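Local coordinates for protein putative epimerase (Burkholderia cenocepacia, PDB 4LW8) that is a putative NAD(P)-dependent sugar-nucleotide epimerase or dehydratase, probably serving LPS O-antigen biosynthesis for the bacterial outer membrane, at residues I182-N187 with T246-S251; L235-A240 with R298-L303; P211-G216 with Y270-T275; K201-Y206 with W314-M319. All coordinates share one frame; numbering follows the deposited sequence.

Contact 1: I182-N187 with T246-S251; sequences IARPFN and TFNVCS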
loop_
_atom_site.group_PDB
_atom_site.type_symbol
_atom_site.label_atom_id
_atom_site.label_comp_id
_atom_site.label_asym_id
_atom_site.label_seq_id
_atom_site.Cartn_x
_atom_site.Cartn_y
_atom_site.Cartn_z
ATOM N N ILE A 182 6.800 -6.427 -12.947
ATOM C CA ILE A 182 6.075 -5.191 -12.687
ATOM C C ILE A 182 6.604 -4.075 -13.593
ATOM O O ILE A 182 7.811 -3.838 -13.665
ATOM C CB ILE A 182 6.175 -4.761 -11.188
ATOM C CG1 ILE A 182 5.527 -5.815 -10.266
ATOM C CG2 ILE A 182 5.514 -3.396 -11.003
ATOM C CD1 ILE A 182 5.807 -5.631 -8.775
ATOM N N ALA A 183 5.700 -3.402 -14.303
ATOM C CA ALA A 183 6.096 -2.271 -15.118
ATOM C C ALA A 183 5.675 -0.968 -14.435
ATOM O O ALA A 183 4.581 -0.883 -13.866
ATOM C CB ALA A 183 5.500 -2.391 -16.532
ATOM N N ARG A 184 6.570 0.020 -14.416
ATOM C CA ARG A 184 6.209 1.368 -13.965
ATOM C C ARG A 184 6.288 2.348 -15.129
ATOM O O ARG A 184 7.305 3.021 -15.300
ATOM C CB ARG A 184 7.112 1.854 -12.822
ATOM C CG ARG A 184 6.874 1.177 -11.491
ATOM C CD ARG A 184 7.979 1.519 -10.500
ATOM N NE ARG A 184 7.732 0.913 -9.200
ATOM C CZ ARG A 184 8.613 0.897 -8.202
ATOM N NH1 ARG A 184 9.801 1.466 -8.355
ATOM N NH2 ARG A 184 8.298 0.304 -7.054
ATOM N N PRO A 185 5.227 2.417 -15.947
ATOM C CA PRO A 185 5.248 3.340 -17.087
ATOM C C PRO A 185 5.248 4.785 -16.641
ATOM O O PRO A 185 4.541 5.156 -15.696
ATOM C CB PRO A 185 3.942 3.014 -17.836
ATOM C CG PRO A 185 3.016 2.471 -16.741
ATOM C CD PRO A 185 3.959 1.652 -15.875
ATOM N N PHE A 186 6.040 5.606 -17.304
ATOM C CA PHE A 186 5.889 7.050 -17.142
ATOM C C PHE A 186 4.730 7.493 -18.040
ATOM O O PHE A 186 4.025 6.633 -18.567
ATOM C CB PHE A 186 7.205 7.773 -17.452
ATOM C CG PHE A 186 8.194 7.705 -16.318
ATOM C CD1 PHE A 186 8.716 6.479 -15.909
ATOM C CD2 PHE A 186 8.548 8.858 -15.611
ATOM C CE1 PHE A 186 9.603 6.398 -14.840
ATOM C CE2 PHE A 186 9.443 8.790 -14.526
ATOM C CZ PHE A 186 9.971 7.558 -14.145
ATOM N N ASN A 187 4.511 8.798 -18.196
ATOM C CA ASN A 187 3.401 9.295 -19.020
ATOM C C ASN A 187 3.472 8.797 -20.444
ATOM O O ASN A 187 4.528 8.842 -21.075
ATOM C CB ASN A 187 3.374 10.831 -19.049
ATOM C CG ASN A 187 3.540 11.430 -17.670
ATOM O OD1 ASN A 187 2.574 11.538 -16.921
ATOM N ND2 ASN A 187 4.776 11.782 -17.310
ATOM N N THR A 246 11.123 -5.276 -11.204
ATOM C CA THR A 246 10.334 -4.082 -11.513
ATOM C C THR A 246 11.080 -3.208 -12.522
ATOM O O THR A 246 12.289 -3.038 -12.408
ATOM C CB THR A 246 10.038 -3.268 -10.236
ATOM O OG1 THR A 246 9.218 -4.038 -9.353
ATOM C CG2 THR A 246 9.340 -1.951 -10.557
ATOM N N PHE A 247 10.373 -2.670 -13.513
ATOM C CA PHE A 247 11.026 -1.897 -14.576
ATOM C C PHE A 247 10.319 -0.579 -14.884
ATOM O O PHE A 247 9.117 -0.569 -15.153
ATOM C CB PHE A 247 11.091 -2.706 -15.880
ATOM C CG PHE A 247 11.901 -3.972 -15.789
ATOM C CD1 PHE A 247 11.315 -5.156 -15.392
ATOM C CD2 PHE A 247 13.240 -3.976 -16.132
ATOM C CE1 PHE A 247 12.062 -6.323 -15.312
ATOM C CE2 PHE A 247 13.998 -5.135 -16.057
ATOM C CZ PHE A 247 13.412 -6.310 -15.644
ATOM N N ASN A 248 11.060 0.523 -14.845
ATOM C CA ASN A 248 10.598 1.754 -15.481
ATOM C C ASN A 248 10.366 1.504 -16.972
ATOM O O ASN A 248 11.161 0.814 -17.624
ATOM C CB ASN A 248 11.624 2.881 -15.316
ATOM C CG ASN A 248 11.717 3.397 -13.896
ATOM O OD1 ASN A 248 10.817 3.181 -13.076
ATOM N ND2 ASN A 248 12.812 4.087 -13.596
ATOM N N VAL A 249 9.291 2.059 -17.514
ATOM C CA VAL A 249 9.106 2.110 -18.966
ATOM C C VAL A 249 8.899 3.580 -19.316
ATOM O O VAL A 249 7.935 4.200 -18.868
ATOM C CB VAL A 249 7.923 1.223 -19.447
ATOM C CG1 VAL A 249 7.728 1.333 -20.960
ATOM C CG2 VAL A 249 8.177 -0.238 -19.061
ATOM N N CYS A 250 9.840 4.146 -20.067
ATOM C CA CYS A 250 9.899 5.601 -20.279
ATOM C C CYS A 250 10.792 5.935 -21.467
ATOM O O CYS A 250 11.525 5.073 -21.948
ATOM C CB CYS A 250 10.419 6.305 -19.031
ATOM S SG CYS A 250 12.008 5.645 -18.479
ATOM N N SER A 251 10.721 7.181 -21.932
ATOM C CA SER A 251 11.450 7.619 -23.124
ATOM C C SER A 251 12.839 8.125 -22.761
ATOM O O SER A 251 13.698 8.230 -23.620
ATOM C CB SER A 251 10.689 8.740 -23.846
ATOM O OG SER A 251 10.858 9.985 -23.156
#
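The backbone N of R184 gives the shortest polar bond between the two strands, 2.7 Å to the carbonyl O of F247, and at 176° it is nearly straight. It belongs to a regular parallel pairing in which R184 both donates and accepts, while I182 gives its O and F186 its N. F247 N donates to I182 O, V249 N donates to R184 O at 3.1 Å, and F186 N closes the series on V249 O at 2.8 Å.

Side chains alternate between the two faces of this sheet. I182, R184, T246 and N248 share one face, where T246 is split between two neighbours: OG1 lies against I182 CB at 3.6 Å, while CG2, anti to the backbone N, sits over one face of the R184 guanidinium, 3.6 Å from NE. The extended R184 chain carries its charge past T246 to a salt bridge with E168, and R184 NH1 and N248 OD1 both bond Y140 OH, tying the two strands together through a third residue. F186 turns the edge of its ring to the N248 amide, with CE1 3.8 Å from CG and the planes 86° apart. C250 packs obliquely on the same ring, CB 3.6 Å from CD1.

As in the Rossmann-type domains of this family, the strands form part of a mixed, mostly parallel sheet clad in helices. A183, P185, F247 and V249 face helix 227-240, I182 reaches helix 159-172 on the other face, and strand 221-226 borders F186 and C250.

Contact 2: L235-A240 with R298-L303; sequences LKLIEA and RAVGEL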
loop_
_atom_site.group_PDB
_atom_site.type_symbol
_atom_site.label_atom_id
_atom_site.label_comp_id
_atom_site.label_asym_id
_atom_site.label_seq_id
_atom_site.Cartn_x
_atom_site.Cartn_y
_atom_site.Cartn_z
ATOM N N LEU A 235 5.669 -6.240 -24.273
ATOM C CA LEU A 235 5.830 -7.526 -24.940
ATOM C C LEU A 235 7.223 -8.103 -24.685
ATOM O O LEU A 235 7.365 -9.298 -24.425
ATOM C CB LEU A 235 5.575 -7.400 -26.444
ATOM C CG LEU A 235 5.867 -8.676 -27.242
ATOM C CD1 LEU A 235 4.959 -9.827 -26.822
ATOM C CD2 LEU A 235 5.779 -8.426 -28.749
ATOM N N LYS A 236 8.245 -7.254 -24.748
ATOM C CA LYS A 236 9.614 -7.693 -24.485
ATOM C C LYS A 236 9.757 -8.216 -23.058
ATOM O O LYS A 236 10.465 -9.192 -22.815
ATOM C CB LYS A 236 10.610 -6.552 -24.741
ATOM C CG LYS A 236 10.904 -6.327 -26.215
ATOM C CD LYS A 236 11.710 -7.505 -26.770
ATOM C CE LYS A 236 12.131 -7.304 -28.219
ATOM N NZ LYS A 236 10.971 -7.415 -29.142
ATOM N N LEU A 237 9.074 -7.581 -22.113
ATOM C CA LEU A 237 9.077 -8.068 -20.736
ATOM C C LEU A 237 8.374 -9.422 -20.611
ATOM O O LEU A 237 8.795 -10.287 -19.841
ATOM C CB LEU A 237 8.431 -7.048 -19.804
ATOM C CG LEU A 237 9.280 -5.782 -19.626
ATOM C CD1 LEU A 237 8.504 -4.754 -18.818
ATOM C CD2 LEU A 237 10.612 -6.120 -18.953
ATOM N N ILE A 238 7.286 -9.588 -21.347
ATOM C CA ILE A 238 6.613 -10.880 -21.419
ATOM C C ILE A 238 7.582 -11.963 -21.941
ATOM O O ILE A 238 7.746 -13.015 -21.322
ATOM C CB ILE A 238 5.359 -10.798 -22.331
ATOM C CG1 ILE A 238 4.232 -10.020 -21.631
ATOM C CG2 ILE A 238 4.909 -12.182 -22.765
ATOM C CD1 ILE A 238 3.701 -10.670 -20.359
ATOM N N GLU A 239 8.256 -11.681 -23.054
ATOM C CA GLU A 239 9.112 -12.679 -23.702
ATOM C C GLU A 239 10.305 -13.060 -22.820
ATOM O O GLU A 239 10.693 -14.226 -22.756
ATOM C CB GLU A 239 9.621 -12.151 -25.045
ATOM C CG GLU A 239 8.535 -11.946 -26.070
ATOM C CD GLU A 239 9.007 -11.191 -27.306
ATOM O OE1 GLU A 239 10.044 -10.483 -27.246
ATOM O OE2 GLU A 239 8.317 -11.303 -28.340
ATOM N N ALA A 240 10.879 -12.075 -22.133
ATOM C CA ALA A 240 12.034 -12.327 -21.274
ATOM C C ALA A 240 11.611 -12.888 -19.920
ATOM O O ALA A 240 12.382 -13.586 -19.267
ATOM C CB ALA A 240 12.847 -11.046 -21.087
ATOM N N ARG A 298 19.079 -3.113 -20.272
ATOM C CA ARG A 298 20.008 -4.194 -19.966
ATOM C C ARG A 298 19.321 -5.555 -19.980
ATOM O O ARG A 298 19.967 -6.565 -20.220
ATOM C CB ARG A 298 20.684 -3.938 -18.620
ATOM C CG ARG A 298 21.700 -2.799 -18.683
ATOM C CD ARG A 298 22.238 -2.443 -17.307
ATOM N NE ARG A 298 23.240 -1.377 -17.363
ATOM C CZ ARG A 298 24.540 -1.574 -17.574
ATOM N NH1 ARG A 298 25.010 -2.802 -17.754
ATOM N NH2 ARG A 298 25.375 -0.542 -17.604
ATOM N N ALA A 299 18.014 -5.579 -19.736
ATOM C CA ALA A 299 17.262 -6.836 -19.671
ATOM C C ALA A 299 16.750 -7.324 -21.031
ATOM O O ALA A 299 16.735 -8.525 -21.299
ATOM C CB ALA A 299 16.089 -6.696 -18.707
ATOM N N VAL A 300 16.308 -6.401 -21.881
ATOM C CA VAL A 300 15.687 -6.782 -23.150
ATOM C C VAL A 300 16.366 -6.168 -24.375
ATOM O O VAL A 300 15.966 -6.439 -25.506
ATOM C CB VAL A 300 14.199 -6.401 -23.174
ATOM C CG1 VAL A 300 13.492 -6.965 -21.950
ATOM C CG2 VAL A 300 14.034 -4.886 -23.209
ATOM N N GLY A 301 17.370 -5.323 -24.146
ATOM C CA GLY A 301 18.144 -4.714 -25.224
ATOM C C GLY A 301 17.533 -3.395 -25.670
ATOM O O GLY A 301 16.546 -2.926 -25.095
ATOM N N GLU A 302 18.114 -2.802 -26.705
ATOM C CA GLU A 302 17.678 -1.502 -27.205
ATOM C C GLU A 302 16.291 -1.564 -27.827
ATOM O O GLU A 302 15.934 -2.547 -28.466
ATOM C CB GLU A 302 18.676 -0.962 -28.234
ATOM C CG GLU A 302 20.071 -0.691 -27.688
ATOM C CD GLU A 302 20.149 0.582 -26.863
ATOM O OE1 GLU A 302 19.166 1.357 -26.857
ATOM O OE2 GLU A 302 21.197 0.807 -26.220
ATOM N N LEU A 303 15.508 -0.507 -27.648
ATOM C CA LEU A 303 14.209 -0.441 -28.290
ATOM C C LEU A 303 14.106 0.931 -28.932
ATOM O O LEU A 303 14.465 1.929 -28.315
ATOM C CB LEU A 303 13.080 -0.667 -27.281
ATOM C CG LEU A 303 12.949 -2.117 -26.794
ATOM C CD1 LEU A 303 12.032 -2.233 -25.591
ATOM C CD2 LEU A 303 12.490 -3.035 -27.922
#
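Helix 294-300 ends beside the last turns of helix 227-240, and the junction shows how a helix end can be docked by apolar contacts alone, since no hydrogen bond joins the two segments. V300, in the final turn, makes most of the contacts. Its CB meets K236 CB at 3.9 Å. From there CG1, anti to the carbonyl carbon (chi1 -53°), packs against K236, L237 and A240: it lies 3.9 Å from K236 O and 4.2 Å from each of L237 CD2 and A240 CB.

The chain then leaves the helix at G301, whose positive phi of 90° turns it so that L303 comes back to the same neighbour. L303 CD2 touches K236 CG at 4.0 Å, the two side chains passing at a slant. Of the K236 side chain, it is the aliphatic base, CB and CG, that makes the contact; bends at chi2 and chi4 lead the ammonium away, towards E239 OE1 in a long salt bridge at 3.7 Å.

The contact lies near the surface, but L237 leads inward from it to F247 on strand 246-249 and to L132 on strand 130-134. A299 also rests on F247, which leaves that strand bordered by both helices.

Contact 3: P211-G216 with Y270-T275; sequences PRISLG and YVIDVT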
loop_
_atom_site.group_PDB
_atom_site.type_symbol
_atom_site.label_atom_id
_atom_site.label_comp_id
_atom_site.label_asym_id
_atom_site.label_seq_id
_atom_site.Cartn_x
_atom_site.Cartn_y
_atom_site.Cartn_z
ATOM N N PRO A 211 -8.872 28.730 -30.725
ATOM C CA PRO A 211 -8.060 29.943 -30.558
ATOM C C PRO A 211 -7.246 29.916 -29.263
ATOM O O PRO A 211 -6.118 30.415 -29.245
ATOM C CB PRO A 211 -9.104 31.071 -30.526
ATOM C CG PRO A 211 -10.367 30.395 -30.077
ATOM C CD PRO A 211 -10.313 29.015 -30.655
ATOM N N ARG A 212 -7.819 29.391 -28.183
ATOM C CA ARG A 212 -7.129 29.434 -26.892
ATOM C C ARG A 212 -7.306 28.194 -26.019
ATOM O O ARG A 212 -8.191 27.366 -26.247
ATOM C CB ARG A 212 -7.549 30.679 -26.104
ATOM C CG ARG A 212 -9.041 30.876 -25.877
ATOM C CD ARG A 212 -9.321 32.184 -25.080
ATOM N NE ARG A 212 -8.890 33.364 -25.825
ATOM C CZ ARG A 212 -7.717 33.958 -25.664
ATOM N NH1 ARG A 212 -6.870 33.504 -24.753
ATOM N NH2 ARG A 212 -7.388 34.995 -26.414
ATOM N N ILE A 213 -6.453 28.095 -25.001
ATOM C CA ILE A 213 -6.501 27.020 -24.015
ATOM C C ILE A 213 -5.930 27.486 -22.673
ATOM O O ILE A 213 -5.134 28.420 -22.615
ATOM C CB ILE A 213 -5.727 25.770 -24.507
ATOM C CG1 ILE A 213 -6.081 24.543 -23.663
ATOM C CG2 ILE A 213 -4.225 26.002 -24.467
ATOM C CD1 ILE A 213 -5.239 23.325 -23.984
ATOM N N SER A 214 -6.348 26.827 -21.599
ATOM C CA SER A 214 -5.908 27.166 -20.257
ATOM C C SER A 214 -5.040 26.048 -19.729
ATOM O O SER A 214 -5.427 24.882 -19.792
ATOM C CB SER A 214 -7.099 27.383 -19.322
ATOM O OG SER A 214 -7.849 28.513 -19.711
ATOM N N LEU A 215 -3.855 26.406 -19.234
ATOM C CA LEU A 215 -2.877 25.429 -18.755
ATOM C C LEU A 215 -2.180 25.885 -17.468
ATOM O O LEU A 215 -2.373 27.009 -17.009
ATOM C CB LEU A 215 -1.825 25.155 -19.837
ATOM C CG LEU A 215 -2.337 24.667 -21.193
ATOM C CD1 LEU A 215 -1.238 24.749 -22.252
ATOM C CD2 LEU A 215 -2.838 23.241 -21.044
ATOM N N GLY A 216 -1.365 25.003 -16.894
ATOM C CA GLY A 216 -0.531 25.367 -15.763
ATOM C C GLY A 216 0.774 25.973 -16.247
ATOM O O GLY A 216 0.827 26.539 -17.336
ATOM N N TYR A 270 -0.285 27.221 -36.597
ATOM C CA TYR A 270 -0.641 28.424 -35.861
ATOM C C TYR A 270 -0.287 28.245 -34.390
ATOM O O TYR A 270 -0.082 27.127 -33.925
ATOM C CB TYR A 270 -2.130 28.758 -36.025
ATOM C CG TYR A 270 -3.059 27.973 -35.123
ATOM C CD1 TYR A 270 -3.481 26.699 -35.474
ATOM C CD2 TYR A 270 -3.538 28.518 -33.934
ATOM C CE1 TYR A 270 -4.338 25.977 -34.661
ATOM C CE2 TYR A 270 -4.400 27.796 -33.107
ATOM C CZ TYR A 270 -4.796 26.527 -33.482
ATOM O OH TYR A 270 -5.648 25.795 -32.684
ATOM N N VAL A 271 -0.242 29.346 -33.656
ATOM C CA VAL A 271 0.130 29.308 -32.250
ATOM C C VAL A 271 -1.115 29.528 -31.405
ATOM O O VAL A 271 -1.771 30.565 -31.502
ATOM C CB VAL A 271 1.203 30.372 -31.929
ATOM C CG1 VAL A 271 1.504 30.423 -30.440
ATOM C CG2 VAL A 271 2.463 30.115 -32.749
ATOM N N ILE A 272 -1.473 28.533 -30.604
ATOM C CA ILE A 272 -2.667 28.667 -29.785
ATOM C C ILE A 272 -2.385 29.672 -28.664
ATOM O O ILE A 272 -1.255 29.783 -28.183
ATOM C CB ILE A 272 -3.133 27.306 -29.220
ATOM C CG1 ILE A 272 -4.601 27.373 -28.800
ATOM C CG2 ILE A 272 -2.239 26.838 -28.067
ATOM C CD1 ILE A 272 -5.218 26.017 -28.521
ATOM N N ASP A 273 -3.403 30.420 -28.260
ATOM C CA ASP A 273 -3.213 31.383 -27.192
ATOM C C ASP A 273 -3.396 30.654 -25.861
ATOM O O ASP A 273 -4.316 29.856 -25.702
ATOM C CB ASP A 273 -4.182 32.569 -27.326
ATOM C CG ASP A 273 -3.700 33.803 -26.557
ATOM O OD1 ASP A 273 -2.478 33.952 -26.403
ATOM O OD2 ASP A 273 -4.530 34.619 -26.106
ATOM N N VAL A 274 -2.481 30.889 -24.928
ATOM C CA VAL A 274 -2.487 30.203 -23.638
ATOM C C VAL A 274 -2.817 31.123 -22.459
ATOM O O VAL A 274 -2.258 32.203 -22.334
ATOM C CB VAL A 274 -1.127 29.539 -23.386
ATOM C CG1 VAL A 274 -1.087 28.890 -21.999
ATOM C CG2 VAL A 274 -0.850 28.522 -24.492
ATOM N N THR A 275 -3.749 30.677 -21.618
ATOM C CA THR A 275 -4.089 31.315 -20.341
ATOM C C THR A 275 -3.558 30.461 -19.203
ATOM O O THR A 275 -3.677 29.236 -19.238
ATOM C CB THR A 275 -5.617 31.493 -20.159
ATOM O OG1 THR A 275 -6.086 32.547 -20.999
ATOM C CG2 THR A 275 -5.958 31.859 -18.730
HETATM O O HOH W 1 -4.922 31.495 -31.624
HETATM O O HOH W 2 -4.570 34.404 -22.904
HETATM O O HOH W 3 -6.665 31.324 -23.269
#
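R212 and D273 run side by side from neighbouring strands, and both NH1 and NH2 of the arginine reach the single oxygen OD2. The NH2 to OD2 salt bridge is 2.9 Å long, strongly bent at 131°, and uses the anti lone pair of the carboxylate; the bond from NH1 is weak. With the guanidinium and carboxylate planes 74° apart, this is one oxygen set between two nitrogens and not a paired, coplanar bidentate bridge. A bend at chi3 (63°) folds the arginine back over the strand pair to make it.

Two waters extend the cluster. One accepts from R212 NH1 at 2.6 Å and also bonds T275 OG1; a second links the same two groups at longer range. R212 NH1 is therefore connected to T275 through solvent.

Beneath these groups the backbones hold a parallel register: I213 N donates to D273 O, T275 N to I213 O, and L215 N to T275 O at 2.8 Å. D273 N joins P211 O at 2.9 Å, an oxygen that takes a further bond from a water shared with V271 O. On the face bearing I213 and V274, CG2 of I213 meets CG2 of V274 at 4.2 Å; I272 CD1, 4.1 Å from I213 CB, and L215 CD1, beside V274 CG1, extend this apolar patch.

These apolar side chains rest on two helices: I213 and L215 lie on L202 of helix 198-207, while L215, I272 and V274 meet L261 of helix 257-268. The two strands 212-215 and 273-276 make a small sheet of their own.

Contact 4: K201-Y206 with W314-M319; sequences KLVAHY and WMVDAM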
loop_
_atom_site.group_PDB
_atom_site.type_symbol
_atom_site.label_atom_id
_atom_site.label_comp_id
_atom_site.label_asym_id
_atom_site.label_seq_id
_atom_site.Cartn_x
_atom_site.Cartn_y
_atom_site.Cartn_z
ATOM N N LYS A 201 -5.806 16.529 -24.713
ATOM C CA LYS A 201 -6.511 17.807 -24.592
ATOM C C LYS A 201 -5.891 18.847 -25.531
ATOM O O LYS A 201 -6.601 19.518 -26.288
ATOM C CB LYS A 201 -6.474 18.289 -23.138
ATOM C CG LYS A 201 -7.271 19.564 -22.831
ATOM C CD LYS A 201 -6.866 20.134 -21.458
ATOM C CE LYS A 201 -7.537 21.475 -21.162
ATOM N NZ LYS A 201 -7.024 22.122 -19.905
ATOM N N LEU A 202 -4.561 18.946 -25.505
ATOM C CA LEU A 202 -3.818 19.844 -26.387
ATOM C C LEU A 202 -4.069 19.495 -27.851
ATOM O O LEU A 202 -4.356 20.376 -28.666
ATOM C CB LEU A 202 -2.320 19.776 -26.091
ATOM C CG LEU A 202 -1.709 20.737 -25.067
ATOM C CD1 LEU A 202 -2.591 20.875 -23.854
ATOM C CD2 LEU A 202 -0.339 20.232 -24.655
ATOM N N VAL A 203 -3.951 18.211 -28.186
ATOM C CA VAL A 203 -4.189 17.758 -29.560
ATOM C C VAL A 203 -5.614 18.096 -30.019
ATOM O O VAL A 203 -5.812 18.598 -31.126
ATOM C CB VAL A 203 -3.930 16.237 -29.702
ATOM C CG1 VAL A 203 -4.511 15.687 -31.014
ATOM C CG2 VAL A 203 -2.443 15.952 -29.608
ATOM N N ALA A 204 -6.600 17.836 -29.162
ATOM C CA ALA A 204 -7.998 18.113 -29.494
ATOM C C ALA A 204 -8.204 19.594 -29.797
ATOM O O ALA A 204 -8.908 19.951 -30.742
ATOM C CB ALA A 204 -8.922 17.671 -28.370
ATOM N N HIS A 205 -7.576 20.456 -29.006
ATOM C CA HIS A 205 -7.702 21.889 -29.242
ATOM C C HIS A 205 -7.080 22.284 -30.578
ATOM O O HIS A 205 -7.708 22.984 -31.374
ATOM C CB HIS A 205 -7.061 22.708 -28.116
ATOM C CG HIS A 205 -7.902 22.812 -26.881
ATOM N ND1 HIS A 205 -8.205 21.726 -26.083
ATOM C CD2 HIS A 205 -8.520 23.878 -26.312
ATOM C CE1 HIS A 205 -8.951 22.123 -25.067
ATOM N NE2 HIS A 205 -9.166 23.423 -25.191
ATOM N N TYR A 206 -5.852 21.842 -30.830
ATOM C CA TYR A 206 -5.192 22.219 -32.072
ATOM C C TYR A 206 -5.892 21.612 -33.283
ATOM O O TYR A 206 -5.970 22.238 -34.341
ATOM C CB TYR A 206 -3.724 21.795 -32.059
ATOM C CG TYR A 206 -2.762 22.866 -31.590
ATOM C CD1 TYR A 206 -2.353 23.888 -32.449
ATOM C CD2 TYR A 206 -2.243 22.844 -30.304
ATOM C CE1 TYR A 206 -1.459 24.865 -32.031
ATOM C CE2 TYR A 206 -1.344 23.821 -29.873
ATOM C CZ TYR A 206 -0.960 24.827 -30.739
ATOM O OH TYR A 206 -0.072 25.786 -30.320
ATOM N N TRP A 314 0.640 12.038 -35.454
ATOM C CA TRP A 314 -0.198 10.856 -35.534
ATOM C C TRP A 314 -1.568 11.134 -34.914
ATOM O O TRP A 314 -2.601 10.866 -35.529
ATOM C CB TRP A 314 0.509 9.701 -34.828
ATOM C CG TRP A 314 -0.263 8.422 -34.677
ATOM C CD1 TRP A 314 -0.958 7.753 -35.647
ATOM C CD2 TRP A 314 -0.344 7.614 -33.498
ATOM N NE1 TRP A 314 -1.495 6.595 -35.131
ATOM C CE2 TRP A 314 -1.128 6.483 -33.818
ATOM C CE3 TRP A 314 0.159 7.742 -32.200
ATOM C CZ2 TRP A 314 -1.424 5.491 -32.882
ATOM C CZ3 TRP A 314 -0.129 6.749 -31.272
ATOM C CH2 TRP A 314 -0.916 5.645 -31.614
ATOM N N MET A 315 -1.565 11.717 -33.715
ATOM C CA MET A 315 -2.801 12.026 -32.985
ATOM C C MET A 315 -3.613 13.154 -33.650
ATOM O O MET A 315 -4.843 13.071 -33.743
ATOM C CB MET A 315 -2.469 12.388 -31.527
ATOM C CG MET A 315 -1.828 11.222 -30.741
ATOM S SD MET A 315 -1.080 11.708 -29.166
ATOM C CE MET A 315 -2.500 12.297 -28.247
ATOM N N VAL A 316 -2.938 14.218 -34.081
ATOM C CA VAL A 316 -3.622 15.317 -34.758
ATOM C C VAL A 316 -4.296 14.807 -36.034
ATOM O O VAL A 316 -5.467 15.084 -36.276
ATOM C CB VAL A 316 -2.668 16.477 -35.115
ATOM C CG1 VAL A 316 -3.351 17.448 -36.092
ATOM C CG2 VAL A 316 -2.226 17.221 -33.849
ATOM N N ASP A 317 -3.553 14.047 -36.829
ATOM C CA ASP A 317 -4.079 13.499 -38.076
ATOM C C ASP A 317 -5.303 12.621 -37.822
ATOM O O ASP A 317 -6.279 12.685 -38.557
ATOM C CB ASP A 317 -3.007 12.695 -38.817
ATOM C CG ASP A 317 -1.908 13.573 -39.393
ATOM O OD1 ASP A 317 -2.117 14.799 -39.516
ATOM O OD2 ASP A 317 -0.844 13.025 -39.751
ATOM N N ALA A 318 -5.245 11.797 -36.784
ATOM C CA ALA A 318 -6.370 10.926 -36.468
ATOM C C ALA A 318 -7.585 11.751 -36.067
ATOM O O ALA A 318 -8.705 11.422 -36.436
ATOM C CB ALA A 318 -6.003 9.938 -35.367
ATOM N N MET A 319 -7.362 12.832 -35.326
ATOM C CA MET A 319 -8.467 13.689 -34.897
ATOM C C MET A 319 -9.157 14.366 -36.082
ATOM O O MET A 319 -10.380 14.474 -36.113
ATOM C CB MET A 319 -7.987 14.743 -33.905
ATOM C CG MET A 319 -7.742 14.216 -32.497
ATOM S SD MET A 319 -9.239 13.676 -31.646
ATOM C CE MET A 319 -9.885 15.253 -31.093
#
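Helices 198-207 and 308-321 pass each other at V203 and V316, their local axes 9.2 Å apart and inclined at -49°. V203 fills the crossing. Its CG1, anti to the backbone N (chi1 165°), presses on the opposing helix between M315 and V316, 3.7 Å from V316 N, and also meets V316 CG2 at 4.0 Å and M319 CG at 3.8 Å. The second branch, V203 CG2, turns to M315 CE at 3.9 Å, the methionine crossing the valine at about a right angle. One turn on, M319 bends at chi2 and chi3, which brings CE over A204, 3.8 Å from CB.

Within helix 198-207, K201 O is gripped twice by H205: the backbone N and, at 2.7 Å, ND1 approach from opposite faces of the carbonyl plane. The ND1 bond holds the imidazole on a side of the helix turned from the crossing, while Y206 leads towards helix 257-268, whose L264 also touches V316.

No polar bond crosses between these two segments. The fit therefore rests on van der Waals contact between apolar groups, with V203 and A204 on one helix set against M315, V316 and M319 on the other.

In the fold
The four contacts illustrate how one chain can build two regions from segments that alternate in sequence. Contacts 1 and 2 adjoin, their centres 12 Å apart, through F247, which packs on both L237 and A299; they belong to the large mixed sheet and its helices. Contacts 3 and 4 are also neighbours, 14 Å between centres, joined where Y206 OH meets I272 N and K201 NZ meets S214 O. Contacts 2 and 3 are nested along the chain inside the loop closed by contact 4; contact 1 alternates with the other three. Contacts 2 and 3 lie on opposite sides of the chain's centre, 39 Å between centres; because their segments alternate, the chain passes repeatedly between the two regions.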